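Local coordinates for protein endosialidase (Enterobacteria phage phi92, PDB 4HIZ) that cleaves polysialic acid chains internally as an endosialidase, probably hydrolysing both alpha-2,8 and alpha-2,9 sialyl linkages, at residues D88-Y93 and S476-D481; Y98-A103 and V114-S119; C351-D356 and L399-V404; W483-F488 and S519-I524. All coordinates share one frame; numbering follows the deposited sequence.

Interaction 1 of 4, residues D88-Y93 and S476-D481. With NA (sodium ion), chain B; EDO (1,2-ethanediol), chain L; EDO (1,2-ethanediol), chain R.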
# COMPACT_ATOMS: atom_id res chain seq x y z
N ASP A 88 0.89 28.69 -4.99
CA ASP A 88 1.54 28.99 -3.71
C ASP A 88 0.40 28.89 -2.69
O ASP A 88 -0.26 29.90 -2.39
CB ASP A 88 2.17 30.39 -3.70
CG ASP A 88 2.84 30.72 -2.37
OD1 ASP A 88 3.11 29.77 -1.58
OD2 ASP A 88 3.09 31.93 -2.09
N LYS A 89 0.15 27.68 -2.20
CA LYS A 89 -1.09 27.33 -1.52
C LYS A 89 -0.91 26.71 -0.15
O LYS A 89 -1.92 26.44 0.52
CB LYS A 89 -1.87 26.27 -2.36
CG LYS A 89 -2.32 26.82 -3.75
CD LYS A 89 -3.16 25.78 -4.50
CE LYS A 89 -2.24 24.62 -5.06
NZ LYS A 89 -1.44 25.09 -6.31
N THR A 90 0.32 26.43 0.26
CA THR A 90 0.47 25.73 1.55
C THR A 90 0.03 26.55 2.76
O THR A 90 0.07 27.78 2.73
CB THR A 90 1.90 25.21 1.79
OG1 THR A 90 2.81 26.31 1.93
CG2 THR A 90 2.34 24.25 0.67
N PHE A 91 -0.38 25.87 3.83
CA PHE A 91 -0.73 26.55 5.07
C PHE A 91 -0.76 25.55 6.21
O PHE A 91 -0.77 24.33 5.98
CB PHE A 91 -2.10 27.29 4.90
CG PHE A 91 -3.27 26.37 4.64
CD1 PHE A 91 -3.97 25.77 5.71
CD2 PHE A 91 -3.66 26.06 3.34
CE1 PHE A 91 -5.05 24.92 5.44
CE2 PHE A 91 -4.75 25.21 3.07
CZ PHE A 91 -5.45 24.62 4.13
N VAL A 92 -0.70 26.07 7.43
CA VAL A 92 -0.80 25.27 8.65
C VAL A 92 -2.03 25.76 9.41
O VAL A 92 -2.24 26.99 9.59
CB VAL A 92 0.49 25.41 9.49
CG1 VAL A 92 0.40 24.58 10.79
CG2 VAL A 92 1.73 24.99 8.64
N TYR A 93 -2.87 24.82 9.81
CA TYR A 93 -4.07 25.18 10.57
C TYR A 93 -4.33 24.13 11.64
O TYR A 93 -4.37 22.92 11.32
CB TYR A 93 -5.29 25.30 9.65
CG TYR A 93 -6.53 25.82 10.37
CD1 TYR A 93 -6.72 27.20 10.59
CD2 TYR A 93 -7.53 24.92 10.78
CE1 TYR A 93 -7.86 27.63 11.26
CE2 TYR A 93 -8.68 25.35 11.45
CZ TYR A 93 -8.84 26.69 11.69
OH TYR A 93 -10.00 27.14 12.31
N SER A 476 6.08 26.17 -2.52
CA SER A 476 5.35 27.02 -1.57
C SER A 476 6.00 26.85 -0.21
O SER A 476 6.59 25.78 0.08
CB SER A 476 3.91 26.53 -1.57
OG SER A 476 3.10 27.31 -0.71
N VAL A 477 5.92 27.87 0.65
CA VAL A 477 6.54 27.81 1.98
C VAL A 477 5.52 28.03 3.06
O VAL A 477 4.69 28.96 2.97
CB VAL A 477 7.67 28.88 2.10
CG1 VAL A 477 8.17 29.03 3.58
CG2 VAL A 477 8.84 28.51 1.11
N CYS A 478 5.60 27.21 4.12
CA CYS A 478 4.78 27.51 5.29
C CYS A 478 5.57 27.18 6.56
O CYS A 478 6.68 26.63 6.49
CB CYS A 478 3.46 26.71 5.26
SG CYS A 478 3.72 24.90 5.26
N VAL A 479 5.02 27.53 7.73
CA VAL A 479 5.77 27.37 8.97
C VAL A 479 4.87 26.80 10.03
O VAL A 479 3.70 27.20 10.15
CB VAL A 479 6.30 28.76 9.46
CG1 VAL A 479 6.86 28.72 10.89
CG2 VAL A 479 7.39 29.26 8.50
N LYS A 480 5.40 25.88 10.82
CA LYS A 480 4.70 25.41 12.02
C LYS A 480 5.66 25.40 13.18
O LYS A 480 6.62 24.66 13.19
CB LYS A 480 4.07 24.03 11.84
CG LYS A 480 3.35 23.54 13.14
CD LYS A 480 2.75 22.15 13.01
CE LYS A 480 2.12 21.68 14.34
NZ LYS A 480 3.16 21.48 15.37
N ASP A 481 5.42 26.27 14.17
CA ASP A 481 6.28 26.36 15.35
C ASP A 481 7.75 26.52 14.95
O ASP A 481 8.09 27.44 14.18
CB ASP A 481 6.03 25.14 16.29
CG ASP A 481 4.57 25.07 16.77
OD1 ASP A 481 4.09 26.07 17.34
OD2 ASP A 481 3.88 24.03 16.55
NA NA B . 2.08 29.54 3.12
C1 EDO L . 0.75 29.09 8.56
O1 EDO L . -0.03 28.93 7.38
C2 EDO L . 2.03 29.89 8.33
O2 EDO L . 2.76 29.32 7.26
C1 EDO R . -0.19 25.77 14.43
O1 EDO R . -1.54 25.38 14.24
C2 EDO R . 0.57 24.79 15.31
O2 EDO R . 1.56 25.52 16.03
O HOH W 1 4.63 30.42 0.41
O HOH W 2 0.93 31.46 4.87

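Interaction 2 of 4, residues Y98-A103 and V114-S119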
# COMPACT_ATOMS: atom_id res chain seq x y z
N TYR A 98 -0.96 21.53 5.64
CA TYR A 98 -1.67 21.25 4.40
C TYR A 98 -0.82 21.62 3.20
O TYR A 98 -0.26 22.73 3.12
CB TYR A 98 -2.96 22.09 4.31
CG TYR A 98 -4.01 21.69 5.35
CD1 TYR A 98 -3.91 22.12 6.69
CD2 TYR A 98 -5.11 20.94 4.98
CE1 TYR A 98 -4.88 21.78 7.61
CE2 TYR A 98 -6.09 20.57 5.91
CZ TYR A 98 -5.97 21.01 7.21
OH TYR A 98 -6.94 20.65 8.11
N ALA A 99 -0.70 20.68 2.27
CA ALA A 99 0.03 20.90 1.02
C ALA A 99 -0.93 20.68 -0.16
O ALA A 99 -1.05 19.56 -0.73
CB ALA A 99 1.25 19.91 0.92
N PRO A 100 -1.64 21.74 -0.57
CA PRO A 100 -2.51 21.63 -1.73
C PRO A 100 -1.67 21.69 -3.01
O PRO A 100 -0.58 22.25 -3.01
CB PRO A 100 -3.39 22.90 -1.64
CG PRO A 100 -3.20 23.39 -0.19
CD PRO A 100 -1.74 23.07 0.06
N PHE A 101 -2.17 21.04 -4.05
CA PHE A 101 -1.42 20.90 -5.32
C PHE A 101 -2.44 20.50 -6.38
O PHE A 101 -3.66 20.53 -6.12
CB PHE A 101 -0.30 19.84 -5.16
CG PHE A 101 -0.81 18.43 -4.96
CD1 PHE A 101 -1.26 17.99 -3.67
CD2 PHE A 101 -0.79 17.52 -6.01
CE1 PHE A 101 -1.70 16.67 -3.48
CE2 PHE A 101 -1.23 16.19 -5.85
CZ PHE A 101 -1.69 15.76 -4.57
N MET A 102 -2.00 20.19 -7.60
CA MET A 102 -2.92 19.69 -8.61
C MET A 102 -2.42 18.31 -9.08
O MET A 102 -1.21 18.12 -9.29
CB MET A 102 -3.02 20.70 -9.78
CG MET A 102 -3.82 21.98 -9.29
SD MET A 102 -3.83 23.19 -10.65
CE MET A 102 -2.20 23.90 -10.53
N ALA A 103 -3.36 17.37 -9.16
CA ALA A 103 -3.10 15.99 -9.58
C ALA A 103 -3.71 15.83 -10.95
O ALA A 103 -4.93 15.83 -11.10
CB ALA A 103 -3.77 15.01 -8.58
N VAL A 114 -7.84 19.72 -8.25
CA VAL A 114 -7.15 20.42 -7.17
C VAL A 114 -7.23 19.50 -5.95
O VAL A 114 -8.28 18.92 -5.71
CB VAL A 114 -7.83 21.77 -6.89
CG1 VAL A 114 -7.11 22.51 -5.76
CG2 VAL A 114 -7.82 22.62 -8.20
N ALA A 115 -6.13 19.32 -5.24
CA ALA A 115 -6.10 18.28 -4.19
C ALA A 115 -5.24 18.74 -3.05
O ALA A 115 -4.59 19.77 -3.14
CB ALA A 115 -5.45 17.02 -4.83
N TRP A 116 -5.18 17.98 -1.96
CA TRP A 116 -4.11 18.23 -1.01
C TRP A 116 -3.66 16.93 -0.38
O TRP A 116 -4.37 15.91 -0.46
CB TRP A 116 -4.49 19.24 0.09
CG TRP A 116 -5.69 18.91 1.00
CD1 TRP A 116 -6.11 17.66 1.46
CD2 TRP A 116 -6.58 19.86 1.59
NE1 TRP A 116 -7.21 17.80 2.30
CE2 TRP A 116 -7.53 19.15 2.36
CE3 TRP A 116 -6.67 21.26 1.51
CZ2 TRP A 116 -8.55 19.79 3.07
CZ3 TRP A 116 -7.69 21.91 2.21
CH2 TRP A 116 -8.61 21.17 2.97
N VAL A 117 -2.46 16.97 0.16
CA VAL A 117 -2.05 15.97 1.17
C VAL A 117 -1.74 16.73 2.45
O VAL A 117 -1.49 17.96 2.43
CB VAL A 117 -0.82 15.08 0.75
CG1 VAL A 117 -1.20 14.17 -0.45
CG2 VAL A 117 0.41 15.97 0.42
N LYS A 118 -1.76 16.02 3.58
CA LYS A 118 -1.66 16.69 4.89
C LYS A 118 -0.70 15.92 5.77
O LYS A 118 -0.55 14.70 5.59
CB LYS A 118 -3.02 16.68 5.60
CG LYS A 118 -4.19 17.17 4.73
CD LYS A 118 -5.51 17.18 5.56
CE LYS A 118 -5.91 15.76 5.99
NZ LYS A 118 -7.37 15.69 6.45
N SER A 119 -0.08 16.60 6.73
CA SER A 119 0.73 15.91 7.74
C SER A 119 0.23 16.25 9.12
O SER A 119 0.16 17.43 9.48
CB SER A 119 2.21 16.29 7.66
OG SER A 119 2.91 15.56 8.69
O HOH W 3 -7.88 17.97 8.11

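Interaction 3 of 4, residues C351-D356 and L399-V404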
# COMPACT_ATOMS: atom_id res chain seq x y z
N CYS A 351 4.82 35.76 -5.21
CA CYS A 351 4.52 35.17 -3.91
C CYS A 351 4.37 36.36 -2.99
O CYS A 351 5.22 37.27 -3.00
CB CYS A 351 5.66 34.29 -3.42
SG CYS A 351 5.80 32.73 -4.36
N ILE A 352 3.30 36.37 -2.21
CA ILE A 352 3.06 37.52 -1.34
C ILE A 352 2.78 37.08 0.09
O ILE A 352 2.07 36.09 0.31
CB ILE A 352 1.87 38.39 -1.82
CG1 ILE A 352 0.60 37.56 -2.04
CG2 ILE A 352 2.24 39.11 -3.12
CD1 ILE A 352 -0.66 38.43 -2.36
N LYS A 353 3.36 37.80 1.06
CA LYS A 353 3.12 37.49 2.47
C LYS A 353 3.11 38.79 3.27
O LYS A 353 3.98 39.64 3.11
CB LYS A 353 4.18 36.55 3.04
CG LYS A 353 4.12 35.11 2.44
CD LYS A 353 2.82 34.39 2.84
CE LYS A 353 2.60 33.06 2.06
NZ LYS A 353 2.52 33.34 0.54
N TYR A 354 2.12 38.92 4.14
CA TYR A 354 2.00 40.09 5.02
C TYR A 354 2.47 39.75 6.41
O TYR A 354 2.02 38.75 7.00
CB TYR A 354 0.54 40.51 5.03
CG TYR A 354 0.19 41.73 5.83
CD1 TYR A 354 0.34 43.01 5.29
CD2 TYR A 354 -0.36 41.61 7.10
CE1 TYR A 354 -0.04 44.15 6.03
CE2 TYR A 354 -0.72 42.73 7.82
CZ TYR A 354 -0.55 43.98 7.28
OH TYR A 354 -0.94 45.10 8.02
N TYR A 355 3.37 40.58 6.96
CA TYR A 355 3.81 40.42 8.34
C TYR A 355 3.91 41.78 9.00
O TYR A 355 4.63 42.66 8.51
CB TYR A 355 5.22 39.83 8.39
CG TYR A 355 5.34 38.44 7.88
CD1 TYR A 355 5.08 37.36 8.72
CD2 TYR A 355 5.74 38.19 6.58
CE1 TYR A 355 5.23 36.05 8.27
CE2 TYR A 355 5.89 36.89 6.11
CZ TYR A 355 5.62 35.83 6.97
OH TYR A 355 5.77 34.53 6.55
N ASP A 356 3.21 41.94 10.12
CA ASP A 356 3.38 43.13 10.95
C ASP A 356 3.25 44.42 10.14
O ASP A 356 4.08 45.34 10.28
CB ASP A 356 4.74 43.10 11.62
CG ASP A 356 4.88 41.94 12.56
OD1 ASP A 356 3.84 41.54 13.16
OD2 ASP A 356 6.00 41.39 12.71
N LEU A 399 9.42 32.23 -6.19
CA LEU A 399 10.32 32.35 -5.04
C LEU A 399 9.52 32.47 -3.75
O LEU A 399 9.39 33.56 -3.17
CB LEU A 399 11.24 33.57 -5.18
CG LEU A 399 12.27 33.52 -6.33
CD1 LEU A 399 13.15 34.79 -6.31
CD2 LEU A 399 13.17 32.30 -6.20
N PRO A 400 8.93 31.37 -3.30
CA PRO A 400 8.14 31.42 -2.06
C PRO A 400 9.03 31.60 -0.85
O PRO A 400 10.26 31.31 -0.86
CB PRO A 400 7.40 30.07 -2.04
CG PRO A 400 8.41 29.14 -2.71
CD PRO A 400 8.97 30.01 -3.88
N PHE A 401 8.44 32.11 0.23
CA PHE A 401 9.27 32.53 1.34
C PHE A 401 8.44 32.64 2.60
O PHE A 401 7.20 32.69 2.54
CB PHE A 401 9.93 33.89 1.05
CG PHE A 401 8.94 35.02 0.91
CD1 PHE A 401 8.36 35.29 -0.34
CD2 PHE A 401 8.59 35.81 2.01
CE1 PHE A 401 7.43 36.34 -0.50
CE2 PHE A 401 7.66 36.87 1.85
CZ PHE A 401 7.09 37.11 0.61
N ALA A 402 9.13 32.67 3.74
CA ALA A 402 8.49 33.10 4.99
C ALA A 402 9.42 34.06 5.73
O ALA A 402 10.64 34.04 5.50
CB ALA A 402 8.24 31.85 5.89
N LYS A 403 8.86 34.88 6.62
CA LYS A 403 9.67 35.77 7.46
C LYS A 403 9.84 35.12 8.83
O LYS A 403 8.84 34.72 9.46
CB LYS A 403 9.00 37.15 7.63
CG LYS A 403 9.88 38.11 8.41
CD LYS A 403 9.28 39.54 8.29
CE LYS A 403 10.17 40.56 8.98
NZ LYS A 403 10.05 40.39 10.47
N VAL A 404 11.08 34.98 9.27
CA VAL A 404 11.35 34.42 10.60
C VAL A 404 12.29 35.42 11.26
O VAL A 404 13.42 35.60 10.82
CB VAL A 404 12.02 33.04 10.52
CG1 VAL A 404 12.28 32.48 11.92
CG2 VAL A 404 11.15 32.05 9.73
O HOH W 4 5.47 32.98 0.09
O HOH W 5 7.48 39.56 11.26

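Interaction 4 of 4, residues W483-F488 and S519-I524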
# COMPACT_ATOMS: atom_id res chain seq x y z
N TRP A 483 9.62 24.78 12.90
CA TRP A 483 10.01 24.22 11.62
C TRP A 483 9.42 25.03 10.47
O TRP A 483 8.26 25.46 10.50
CB TRP A 483 9.45 22.79 11.49
CG TRP A 483 10.03 21.73 12.36
CD1 TRP A 483 9.36 21.02 13.33
CD2 TRP A 483 11.35 21.19 12.29
NE1 TRP A 483 10.21 20.06 13.86
CE2 TRP A 483 11.44 20.16 13.26
CE3 TRP A 483 12.48 21.51 11.52
CZ2 TRP A 483 12.62 19.42 13.45
CZ3 TRP A 483 13.67 20.77 11.72
CH2 TRP A 483 13.72 19.74 12.68
N LEU A 484 10.24 25.25 9.45
CA LEU A 484 9.78 25.89 8.21
C LEU A 484 9.77 24.78 7.12
O LEU A 484 10.61 23.89 7.14
CB LEU A 484 10.77 27.00 7.85
CG LEU A 484 10.56 27.65 6.47
CD1 LEU A 484 11.03 29.14 6.52
CD2 LEU A 484 11.31 26.90 5.35
N TYR A 485 8.80 24.83 6.20
CA TYR A 485 8.65 23.82 5.15
C TYR A 485 8.67 24.50 3.78
O TYR A 485 7.85 25.38 3.52
CB TYR A 485 7.33 23.07 5.29
CG TYR A 485 7.19 22.43 6.66
CD1 TYR A 485 6.70 23.18 7.75
CD2 TYR A 485 7.55 21.10 6.88
CE1 TYR A 485 6.60 22.64 9.02
CE2 TYR A 485 7.43 20.56 8.14
CZ TYR A 485 6.96 21.31 9.19
OH TYR A 485 6.86 20.75 10.47
N TYR A 486 9.60 24.08 2.93
CA TYR A 486 9.52 24.43 1.51
C TYR A 486 8.99 23.18 0.83
O TYR A 486 9.67 22.14 0.84
CB TYR A 486 10.90 24.82 0.97
CG TYR A 486 11.01 24.97 -0.56
CD1 TYR A 486 10.07 25.69 -1.29
CD2 TYR A 486 12.06 24.37 -1.27
CE1 TYR A 486 10.18 25.87 -2.64
CE2 TYR A 486 12.19 24.53 -2.65
CZ TYR A 486 11.23 25.28 -3.33
OH TYR A 486 11.34 25.44 -4.69
N ILE A 487 7.81 23.26 0.25
CA ILE A 487 7.13 22.07 -0.25
C ILE A 487 6.98 22.29 -1.74
O ILE A 487 6.41 23.31 -2.19
CB ILE A 487 5.75 21.87 0.43
CG1 ILE A 487 5.95 21.90 1.95
CG2 ILE A 487 5.09 20.53 -0.03
CD1 ILE A 487 4.66 21.57 2.74
N PHE A 488 7.50 21.36 -2.52
CA PHE A 488 7.79 21.68 -3.92
C PHE A 488 7.95 20.42 -4.75
O PHE A 488 7.93 19.32 -4.21
CB PHE A 488 9.05 22.55 -4.03
CG PHE A 488 10.33 21.83 -3.65
CD1 PHE A 488 10.59 21.51 -2.32
CD2 PHE A 488 11.26 21.47 -4.62
CE1 PHE A 488 11.76 20.84 -1.94
CE2 PHE A 488 12.43 20.82 -4.26
CZ PHE A 488 12.69 20.50 -2.91
N SER A 519 9.16 17.78 0.69
CA SER A 519 9.16 18.83 1.71
C SER A 519 10.55 18.95 2.32
O SER A 519 11.11 17.95 2.83
CB SER A 519 8.16 18.44 2.79
OG SER A 519 8.26 19.30 3.92
N TYR A 520 11.13 20.15 2.24
CA TYR A 520 12.39 20.41 2.91
C TYR A 520 12.04 21.09 4.23
O TYR A 520 11.48 22.22 4.24
CB TYR A 520 13.26 21.34 2.06
CG TYR A 520 14.61 21.62 2.67
CD1 TYR A 520 15.67 20.71 2.50
CD2 TYR A 520 14.83 22.77 3.42
CE1 TYR A 520 16.94 20.98 3.07
CE2 TYR A 520 16.08 23.04 3.98
CZ TYR A 520 17.13 22.17 3.79
OH TYR A 520 18.36 22.50 4.36
N ARG A 521 12.31 20.39 5.34
CA ARG A 521 11.89 20.87 6.66
C ARG A 521 13.14 21.41 7.36
O ARG A 521 14.12 20.66 7.59
CB ARG A 521 11.29 19.72 7.47
CG ARG A 521 10.82 20.20 8.85
CD ARG A 521 10.18 19.05 9.70
NE ARG A 521 11.18 18.17 10.31
CZ ARG A 521 10.87 17.29 11.27
NH1 ARG A 521 9.60 17.11 11.62
NH2 ARG A 521 11.82 16.54 11.83
N LEU A 522 13.11 22.70 7.66
CA LEU A 522 14.26 23.46 8.15
C LEU A 522 14.02 23.97 9.57
O LEU A 522 13.00 24.66 9.86
CB LEU A 522 14.54 24.67 7.22
CG LEU A 522 15.66 25.60 7.71
CD1 LEU A 522 17.02 24.90 7.66
CD2 LEU A 522 15.73 26.85 6.80
N LYS A 523 14.94 23.67 10.49
CA LYS A 523 14.86 24.20 11.86
C LYS A 523 15.05 25.72 11.89
O LYS A 523 16.03 26.25 11.35
CB LYS A 523 15.94 23.51 12.72
CG LYS A 523 16.12 24.07 14.12
CD LYS A 523 17.06 23.12 14.89
CE LYS A 523 17.29 23.55 16.33
NZ LYS A 523 17.83 24.92 16.38
N ILE A 524 14.10 26.42 12.51
CA ILE A 524 14.15 27.89 12.52
C ILE A 524 14.11 28.51 13.92
O ILE A 524 14.19 29.73 14.05
CB ILE A 524 13.01 28.54 11.64
CG1 ILE A 524 11.64 28.01 12.11
CG2 ILE A 524 13.32 28.34 10.11
CD1 ILE A 524 10.45 28.73 11.56

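Interaction 1 of 4, residues D88-Y93 and S476-D481
Ser476 and Asp88 meet hydroxyl to carboxylate. Ser476 OG donates to Asp88 OD1 across 2.6 Å, arriving nearly in line with the C-O bond of the acid. A chi1 of -178° carries OG away from the serine's own backbone N and across to 88-93, where it is also an acceptor twice over: Thr90 N lies 3.1 Å from Ser476 OG and Thr90 OG1 lies 2.8 Å from it. Serine suits the place because its oxygen can donate one hydrogen bond and accept others without filling much room. The threonine turns its two branches to different uses, OG1 binding the serine oxygen while CG2 packs on Ser476 CB. Farther along, Val92 and Cys478 form a small apolar patch, CG2 of the valine 3.9 Å from SG of the cysteine. Val92 CG1 then meets Lys480 CB at 3.9 Å, the two side chains crossing at about a right angle. The lysine carries its charge away from 88-93, to Asp481, to Asp122 and to Tyr433 of a second subunit. A sodium ion joins the two backbones through Thr90 O and Val477 O, both 2.7 Å from the metal, and an ethanediol, probably from the crystallisation liquor, bridges Val92 N and Val479 N. The strands 91-93 and 476-480, running 27° from parallel, are thus joined by side chains and a cation. Ser476 OG, gripped by three bonds, is fixed in its rotation, while Asp88, buried but bonded by that hydroxyl and paired through its other oxygen with Lys353 and Ser294, probably stays ionised because of these partners.

Interaction 2 of 4, residues Y98-A103 and V114-S119
Tyr98 turns the edge of its ring toward the face of Trp116, a T-shaped pair with centroids 4.8 Å apart and planes at 65°. The same ring also touches the aliphatic stem of Lys118, Tyr98 CE2 lying 3.5 Å from Lys118 CD, and a water joins the phenol oxygen to the ammonium. On the other face of the hairpin Phe101 bends over its partner strand (chi1 67°), so that Ala115 CB sits over the ring in a CH-pi contact; the small alanine leaves room for it. The backbones pair antiparallel through Ala99 with Val117 and Phe101 with Ala115, each a hydrogen-bonded pair with two N-H...O bonds. Pro100 occupies a non-hydrogen-bonded pair with Trp116, where the missing N-H costs this pairing nothing, and its CA approaches Ala115 O at 3.1 Å. In the next shell Phe91 stacks on Tyr98, Glu130 takes the indole N-H of Trp116, and Asp511 of a second subunit forms a salt bridge with Lys118. Aromatic and aliphatic side chains therefore pack both buried faces of the hairpin, while the few polar tips are anchored, and the lysine charge, balanced across the subunit boundary, is probably stabilised there.

Interaction 3 of 4, residues C351-D356 and L399-V404
Cys351 lies against Pro400, Lys353 against Phe401 and Tyr355 against Lys403, on strands 351-355 and 401-404 that run nearly parallel, at 21°. Their axes are 7.9 Å apart, too far for paired backbones, so side chains fill the interval. Cys351 SG rests 3.5 Å from Pro400 CA, a compact, polarisable atom fitted against the rigid proline. Phe401 has its CG between the backbone N and the carbonyl carbon (chi1 64°), which swings the ring toward 351-356. There its edge meets Cys351 O, 3.5 Å from Phe401 CE1, while the methylenes of Lys353 pass in the opposite sense along the ring, Lys353 CB lying 3.7 Å from Phe401 CE2 and CG over one face. Lysine suits this place by pairing a greasy stem with a charged end: its NZ curls back to Ile352 O, 2.8 Å away, and reaches a water that also takes the N-H of Phe401, and its charge is met by Asp88. Tyr355 lays its ring flat beneath Lys403 CB, which stands 3.5 Å from the ring centroid in a CH-pi contact. The phenol oxygen accepts a bond from Lys403 N, 3.1 Å from Tyr355 OH and nearly straight at 165°, so a single side chain both packs on and ties the neighbouring strand. A water links the Lys403 ammonium, which also binds Gly405 O, to Asp356. Strand 347-355 pairs on with 358-365, and 401-404 with 407-413; Lys353 also touches strand 291-297, placing the contact where the edge strands of neighbouring propeller sheets face one another.

Interaction 4 of 4, residues W483-F488 and S519-I524
Arg521 runs out between two aromatic rings, Trp483 and Tyr485, of the partner strand. Its CB lies 4.0 Å from Tyr485 CE2. One atom farther, CG is wedged between both rings, 3.4 Å from Trp483 CE3 and 3.5 Å from Tyr485 CE2. CD touches Tyr485 CE2 again and makes a CH-pi contact over the face of the five-membered ring of the indole, 3.8 Å from its centroid. The stem is extended until chi3, where a bend of 78° lays the head group over the tryptophan. NE then stands above the middle of the indole, and CZ makes a cation-pi contact 3.8 Å from the centroid of the six-membered ring, the guanidinium stacked at 10° to the indole plane. At the tip NH2 is 3.4 Å from Trp483 CZ2 and forms a salt bridge with Asp533, whereas NH1 binds Asp122 O. Stacking leaves the N-H groups, which lie in the guanidinium plane, pointing outward to these acceptors, which is why arginine suits a place on an indole face. Tyr485 directs its hydroxyl to the same Asp122 O. On the other side of the sheet Leu484 packs on Leu522 and Ile524, and Tyr486 meets Tyr520 CB to CB; Leu484 and Leu522 face strand 407-413, where the Tyr486 hydroxyl bonds Thr413. Backbone bonds join Leu484 with Leu522 and Tyr486 with Tyr520 in both directions; Leu522 N to Leu484 O is 2.8 Å. These antiparallel strands form the middle of a four-stranded propeller blade whose outer strand, 71-75, comes from far earlier in the chain, the arrangement by which beta-propellers close their ring.

In the fold
From the N terminus, the chain first passes through 88-93, whose partner in interaction 1 arrives only at 476-481, so this contact closes a loop of nearly four hundred residues. Within that span lie interaction 2, the short hairpin 98-119, and later interaction 3, which joins 351-356 to 399-404; the two follow in series. Interaction 4 opens after interaction 1 has closed, and no loops cross. Interaction 1 ties an early propeller sheet to the last one, interaction 2 knits the early sheet and interaction 4 the last, while interaction 3 links two of the sheets between, those of strands 347-355 and 401-404. Val477 packing on Ala402 joins interactions 1 and 3, and Cys478 with Tyr485 joins 1 and 4.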